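Long-range contacts in dally-like protein (Drosophila melanogaster, PDB 3ODN), which probably acts as a GPI-anchored cell-surface heparan sulfate proteoglycan of the glypican family and takes part in Hedgehog signalling: residues A[56-61]-A[226-231]; A[247-252]-A[422-427]. The protein carries 2 engineered substitutions. One frame throughout, in Å; residues are numbered along the deposited sequence.

Contact 1 of 2, residues A[56-61]-A[226-231]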
loop_
_atom_site.group_PDB
_atom_site.type_symbol
_atom_site.label_atom_id
_atom_site.label_comp_id
_atom_site.label_asym_id
_atom_site.label_seq_id
_atom_site.Cartn_x
_atom_site.Cartn_y
_atom_site.Cartn_z
ATOM N N MET A 56 32.904 10.029 19.714
ATOM C CA MET A 56 32.168 8.787 19.928
ATOM C C MET A 56 30.824 9.102 20.578
ATOM O O MET A 56 29.815 8.499 20.200
ATOM C CB MET A 56 32.973 7.823 20.814
ATOM C CG MET A 56 34.168 7.201 20.121
ATOM S SD MET A 56 33.686 5.917 18.943
ATOM C CE MET A 56 35.144 4.869 19.005
ATOM N N GLN A 57 30.806 10.057 21.538
ATOM C CA GLN A 57 29.595 10.499 22.237
ATOM C C GLN A 57 28.613 11.195 21.281
ATOM O O GLN A 57 27.413 10.905 21.328
ATOM C CB GLN A 57 29.931 11.403 23.423
ATOM C CG GLN A 57 30.508 10.653 24.617
ATOM C CD GLN A 57 31.261 11.545 25.581
ATOM O OE1 GLN A 57 31.542 12.720 25.313
ATOM N NE2 GLN A 57 31.631 10.988 26.724
ATOM N N SER A 58 29.124 12.075 20.391
ATOM C CA SER A 58 28.303 12.774 19.405
ATOM C C SER A 58 27.738 11.823 18.334
ATOM O O SER A 58 26.583 11.985 17.943
ATOM C CB SER A 58 29.057 13.941 18.775
ATOM O OG SER A 58 30.060 13.493 17.879
ATOM N N ARG A 59 28.540 10.817 17.898
ATOM C CA ARG A 59 28.180 9.789 16.903
ATOM C C ARG A 59 26.988 8.929 17.366
ATOM O O ARG A 59 25.974 8.859 16.671
ATOM C CB ARG A 59 29.394 8.879 16.593
ATOM C CG ARG A 59 30.041 9.105 15.229
ATOM C CD ARG A 59 30.891 7.916 14.814
ATOM N NE ARG A 59 31.630 8.172 13.575
ATOM C CZ ARG A 59 32.632 7.421 13.125
ATOM N NH1 ARG A 59 33.030 6.353 13.806
ATOM N NH2 ARG A 59 33.248 7.737 11.994
ATOM N N GLN A 60 27.109 8.309 18.556
ATOM C CA GLN A 60 26.113 7.429 19.177
ATOM C C GLN A 60 24.822 8.134 19.620
ATOM O O GLN A 60 23.819 7.460 19.850
ATOM C CB GLN A 60 26.744 6.619 20.329
ATOM C CG GLN A 60 27.876 5.695 19.870
ATOM C CD GLN A 60 28.155 4.576 20.841
ATOM O OE1 GLN A 60 29.124 4.615 21.613
ATOM N NE2 GLN A 60 27.327 3.533 20.795
ATOM N N GLN A 61 24.842 9.478 19.731
ATOM C CA GLN A 61 23.676 10.281 20.106
ATOM C C GLN A 61 22.744 10.385 18.917
ATOM O O GLN A 61 21.551 10.107 19.055
ATOM C CB GLN A 61 24.089 11.681 20.584
ATOM C CG GLN A 61 24.329 11.767 22.085
ATOM C CD GLN A 61 25.115 13.000 22.458
ATOM O OE1 GLN A 61 24.685 14.133 22.232
ATOM N NE2 GLN A 61 26.287 12.807 23.045
ATOM N N ALA A 226 32.023 17.466 11.387
ATOM C CA ALA A 226 31.033 18.529 11.535
ATOM C C ALA A 226 30.116 18.360 12.771
ATOM O O ALA A 226 29.735 19.372 13.380
ATOM C CB ALA A 226 30.227 18.687 10.264
ATOM N N LEU A 227 29.825 17.090 13.177
ATOM C CA LEU A 227 28.968 16.782 14.335
ATOM C C LEU A 227 29.570 17.176 15.707
ATOM O O LEU A 227 28.887 17.821 16.510
ATOM C CB LEU A 227 28.478 15.320 14.300
ATOM C CG LEU A 227 27.261 14.955 15.141
ATOM C CD1 LEU A 227 26.014 15.640 14.642
ATOM C CD2 LEU A 227 27.028 13.489 15.116
ATOM N N THR A 228 30.843 16.825 15.955
ATOM C CA THR A 228 31.530 17.171 17.214
ATOM C C THR A 228 31.774 18.669 17.316
ATOM O O THR A 228 31.635 19.234 18.403
ATOM C CB THR A 228 32.864 16.443 17.348
ATOM O OG1 THR A 228 33.775 16.987 16.398
ATOM C CG2 THR A 228 32.740 14.964 17.141
ATOM N N LYS A 229 32.163 19.303 16.182
ATOM C CA LYS A 229 32.449 20.742 16.089
ATOM C C LYS A 229 31.177 21.552 16.394
ATOM O O LYS A 229 31.265 22.664 16.906
ATOM C CB LYS A 229 33.016 21.087 14.703
ATOM C CG LYS A 229 33.718 22.424 14.620
ATOM C CD LYS A 229 33.868 22.887 13.178
ATOM C CE LYS A 229 33.054 24.134 12.925
ATOM N NZ LYS A 229 33.279 24.682 11.563
ATOM N N MET A 230 30.004 20.967 16.119
ATOM C CA MET A 230 28.710 21.587 16.383
ATOM C C MET A 230 28.256 21.378 17.837
ATOM O O MET A 230 27.796 22.321 18.481
ATOM C CB MET A 230 27.667 21.089 15.362
ATOM C CG MET A 230 26.246 21.665 15.526
ATOM S SD MET A 230 25.146 20.758 16.662
ATOM C CE MET A 230 25.139 19.083 15.856
ATOM N N GLN A 231 28.361 20.142 18.332
ATOM C CA GLN A 231 27.873 19.764 19.651
ATOM C C GLN A 231 28.777 20.079 20.829
ATOM O O GLN A 231 28.304 20.653 21.810
ATOM C CB GLN A 231 27.452 18.281 19.649
ATOM C CG GLN A 231 26.700 17.832 20.900
ATOM C CD GLN A 231 25.943 16.552 20.662
ATOM O OE1 GLN A 231 24.727 16.550 20.483
ATOM N NE2 GLN A 231 26.632 15.429 20.676
#
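Ser-58 sits where helix 48-106 meets helix 222-231, and Thr-228, Leu-227 and Gln-231 close round it. Its CA lies 5.9 Å from the CA of Thr-228, an approach that a small side chain allows. The hydroxyl turns back along its own helix (chi1 73°) and hydrogen-bonds to the carbonyl of Met-54, so this buried polar atom is satisfied locally. Thr-228 does much the same, its OG1 making weak bonds to Thr-224 and Gly-225, and this leaves its methyl CG2 to press on Ser-58 OG at 3.1 Å. Leu-227 lays one branch, CD2, against the backbone of Ser-58, 3.2 Å from its O. One turn further along, the extended chain of Gln-231 carries its amide over the serine, NE2 lying 3.4 Å from Ser-58 CB. The side chains of Gln-231 and Gln-61 cross at a slant with their amide planes only 19° apart; long, flexible polar chains suit this partly exposed margin. At the outer margin Arg-59 NH2 hydrogen-bonds to Thr-224. Over residues 56-61 and 226-231 the axes cross at 102°, a nearly perpendicular packing of a short helix on the long N-terminal helix, at one end of the elongated all-helical glypican core.

Contact 2 of 2, residues A[247-252]-A[422-427]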
loop_
_atom_site.group_PDB
_atom_site.type_symbol
_atom_site.label_atom_id
_atom_site.label_comp_id
_atom_site.label_asym_id
_atom_site.label_seq_id
_atom_site.Cartn_x
_atom_site.Cartn_y
_atom_site.Cartn_z
ATOM N N TYR A 247 22.464 26.024 12.344
ATOM C CA TYR A 247 23.795 25.425 12.294
ATOM C C TYR A 247 23.629 23.889 12.448
ATOM O O TYR A 247 24.028 23.130 11.563
ATOM C CB TYR A 247 24.680 26.046 13.404
ATOM C CG TYR A 247 26.047 25.417 13.612
ATOM C CD1 TYR A 247 26.766 24.877 12.541
ATOM C CD2 TYR A 247 26.653 25.418 14.867
ATOM C CE1 TYR A 247 28.029 24.314 12.728
ATOM C CE2 TYR A 247 27.913 24.858 15.062
ATOM C CZ TYR A 247 28.599 24.312 13.989
ATOM O OH TYR A 247 29.854 23.784 14.173
ATOM N N CYS A 248 23.004 23.473 13.565
ATOM C CA CYS A 248 22.652 22.108 13.973
ATOM C C CYS A 248 21.884 21.375 12.862
ATOM O O CYS A 248 22.174 20.215 12.598
ATOM C CB CYS A 248 21.848 22.155 15.276
ATOM S SG CYS A 248 21.313 20.538 15.900
ATOM N N VAL A 249 20.913 22.065 12.220
ATOM C CA VAL A 249 20.065 21.538 11.136
ATOM C C VAL A 249 20.887 21.206 9.891
ATOM O O VAL A 249 20.782 20.078 9.403
ATOM C CB VAL A 249 18.811 22.421 10.869
ATOM C CG1 VAL A 249 18.138 22.082 9.537
ATOM C CG2 VAL A 249 17.817 22.289 12.006
ATOM N N ASN A 250 21.750 22.159 9.430
ATOM C CA ASN A 250 22.663 22.017 8.286
ATOM C C ASN A 250 23.646 20.895 8.500
ATOM O O ASN A 250 23.871 20.120 7.569
ATOM C CB ASN A 250 23.401 23.325 7.964
ATOM C CG ASN A 250 22.706 24.228 6.963
ATOM O OD1 ASN A 250 21.689 23.877 6.351
ATOM N ND2 ASN A 250 23.252 25.412 6.754
ATOM N N VAL A 251 24.188 20.762 9.729
ATOM C CA VAL A 251 25.126 19.693 10.100
ATOM C C VAL A 251 24.415 18.355 9.985
ATOM O O VAL A 251 24.883 17.488 9.242
ATOM C CB VAL A 251 25.789 19.920 11.495
ATOM C CG1 VAL A 251 26.414 18.647 12.067
ATOM C CG2 VAL A 251 26.805 21.057 11.447
ATOM N N ILE A 252 23.249 18.215 10.653
ATOM C CA ILE A 252 22.470 16.967 10.636
ATOM C C ILE A 252 21.946 16.568 9.239
ATOM O O ILE A 252 21.962 15.378 8.922
ATOM C CB ILE A 252 21.493 16.820 11.843
ATOM C CG1 ILE A 252 22.304 16.898 13.159
ATOM C CG2 ILE A 252 20.738 15.486 11.788
ATOM C CD1 ILE A 252 21.577 17.285 14.333
ATOM N N LEU A 422 13.752 14.782 10.550
ATOM C CA LEU A 422 14.775 14.177 11.400
ATOM C C LEU A 422 15.785 15.232 11.911
ATOM O O LEU A 422 15.794 15.415 13.131
ATOM C CB LEU A 422 15.454 12.932 10.763
ATOM C CG LEU A 422 14.727 11.567 10.863
ATOM C CD1 LEU A 422 15.465 10.509 10.067
ATOM C CD2 LEU A 422 14.637 11.066 12.312
ATOM N N PRO A 423 16.504 16.057 11.078
ATOM C CA PRO A 423 17.377 17.096 11.666
ATOM C C PRO A 423 16.685 18.017 12.683
ATOM O O PRO A 423 17.251 18.288 13.739
ATOM C CB PRO A 423 17.919 17.859 10.444
ATOM C CG PRO A 423 17.095 17.422 9.296
ATOM C CD PRO A 423 16.646 16.038 9.608
ATOM N N HIS A 424 15.448 18.444 12.390
ATOM C CA HIS A 424 14.653 19.313 13.272
ATOM C C HIS A 424 14.277 18.599 14.581
ATOM O O HIS A 424 14.349 19.215 15.641
ATOM C CB HIS A 424 13.405 19.851 12.537
ATOM C CG HIS A 424 13.724 20.417 11.189
ATOM N ND1 HIS A 424 14.256 21.695 11.047
ATOM C CD2 HIS A 424 13.652 19.836 9.969
ATOM C CE1 HIS A 424 14.481 21.848 9.753
ATOM N NE2 HIS A 424 14.116 20.763 9.060
ATOM N N SER A 425 13.920 17.293 14.499
ATOM C CA SER A 425 13.602 16.441 15.652
ATOM C C SER A 425 14.853 16.326 16.570
ATOM O O SER A 425 14.763 16.634 17.769
ATOM C CB SER A 425 13.108 15.069 15.184
ATOM O OG SER A 425 12.815 14.186 16.256
ATOM N N VAL A 426 16.028 15.986 15.976
ATOM C CA VAL A 426 17.329 15.886 16.659
ATOM C C VAL A 426 17.709 17.192 17.418
ATOM O O VAL A 426 18.062 17.128 18.599
ATOM C CB VAL A 426 18.475 15.435 15.703
ATOM C CG1 VAL A 426 19.765 15.162 16.472
ATOM C CG2 VAL A 426 18.080 14.209 14.893
ATOM N N CYS A 427 17.618 18.357 16.750
ATOM C CA CYS A 427 18.017 19.649 17.328
ATOM C C CYS A 427 17.144 20.190 18.455
ATOM O O CYS A 427 17.635 20.952 19.282
ATOM C CB CYS A 427 18.233 20.694 16.234
ATOM S SG CYS A 427 19.490 20.236 15.014
#
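The carbonyl oxygen of Cys-427 is hydrogen-bonded to Ser-434 OG, and the backbones of these two residues are hydrogen-bonded as well, which ties down the backbone of Cys-427, the residue that forms a disulfide with Cys-248. The motif is a disulfide-linked helix pair: segments 247-252 and 422-427 of the two helices cross at 131°, their axes approaching to 8.7 Å, and the bond joins two parts of the glypican core that are remote in sequence. Cys-248 holds SG anti to its backbone N (chi1 179°), which carries it to the sulfur of Cys-427, whereas Cys-427 holds SG beside its own N; the C-S-S-C torsion of -99° is close to the relaxed right angle. Next to the bridge, Ile-252 spreads its two arms. Ile-252 CG2 lies 3.7 Å from Pro-423 CA, while Ile-252 CD1 reaches to 3.5 Å from Val-426 CG1. Proline suits the first turn of helix 422-428, where a missing N-H costs no helical bond, and it presents CA and CB to the isoleucine. On the other flank the forked Val-249 meets the exposed His-424, whose ring comes back toward the contact although its CB points away: Val-249 CG1 is 3.7 Å from His-424 CE1. The disulfide is itself packed on both flanks, with Cys-427 SG 3.7 Å from Ile-252 CD1 and 4.0 Å from Val-249 CG2.

How the contacts relate
Both contacts lie toward the same end of the elongated chain, their centres about 12 Å apart, and touch each other. Helices 222-231 and 245-255, consecutive in the chain, lie against each other: Met-230 packs on Cys-248, and Tyr-247 OH makes a weak hydrogen bond to Lys-229 O. Leu-62 of helix 48-106 touches Leu-227 of contact 1 and both Ile-252 and Val-426 of contact 2, so the long helix borders both. Contact 1 is partly buried and combines small hydroxyl residues and a leucine with glutamines at the edge. Contact 2 is buried, largely apolar apart from His-424 at its margin, and locked by a disulfide, while contact 1 rests on noncovalent packing alone.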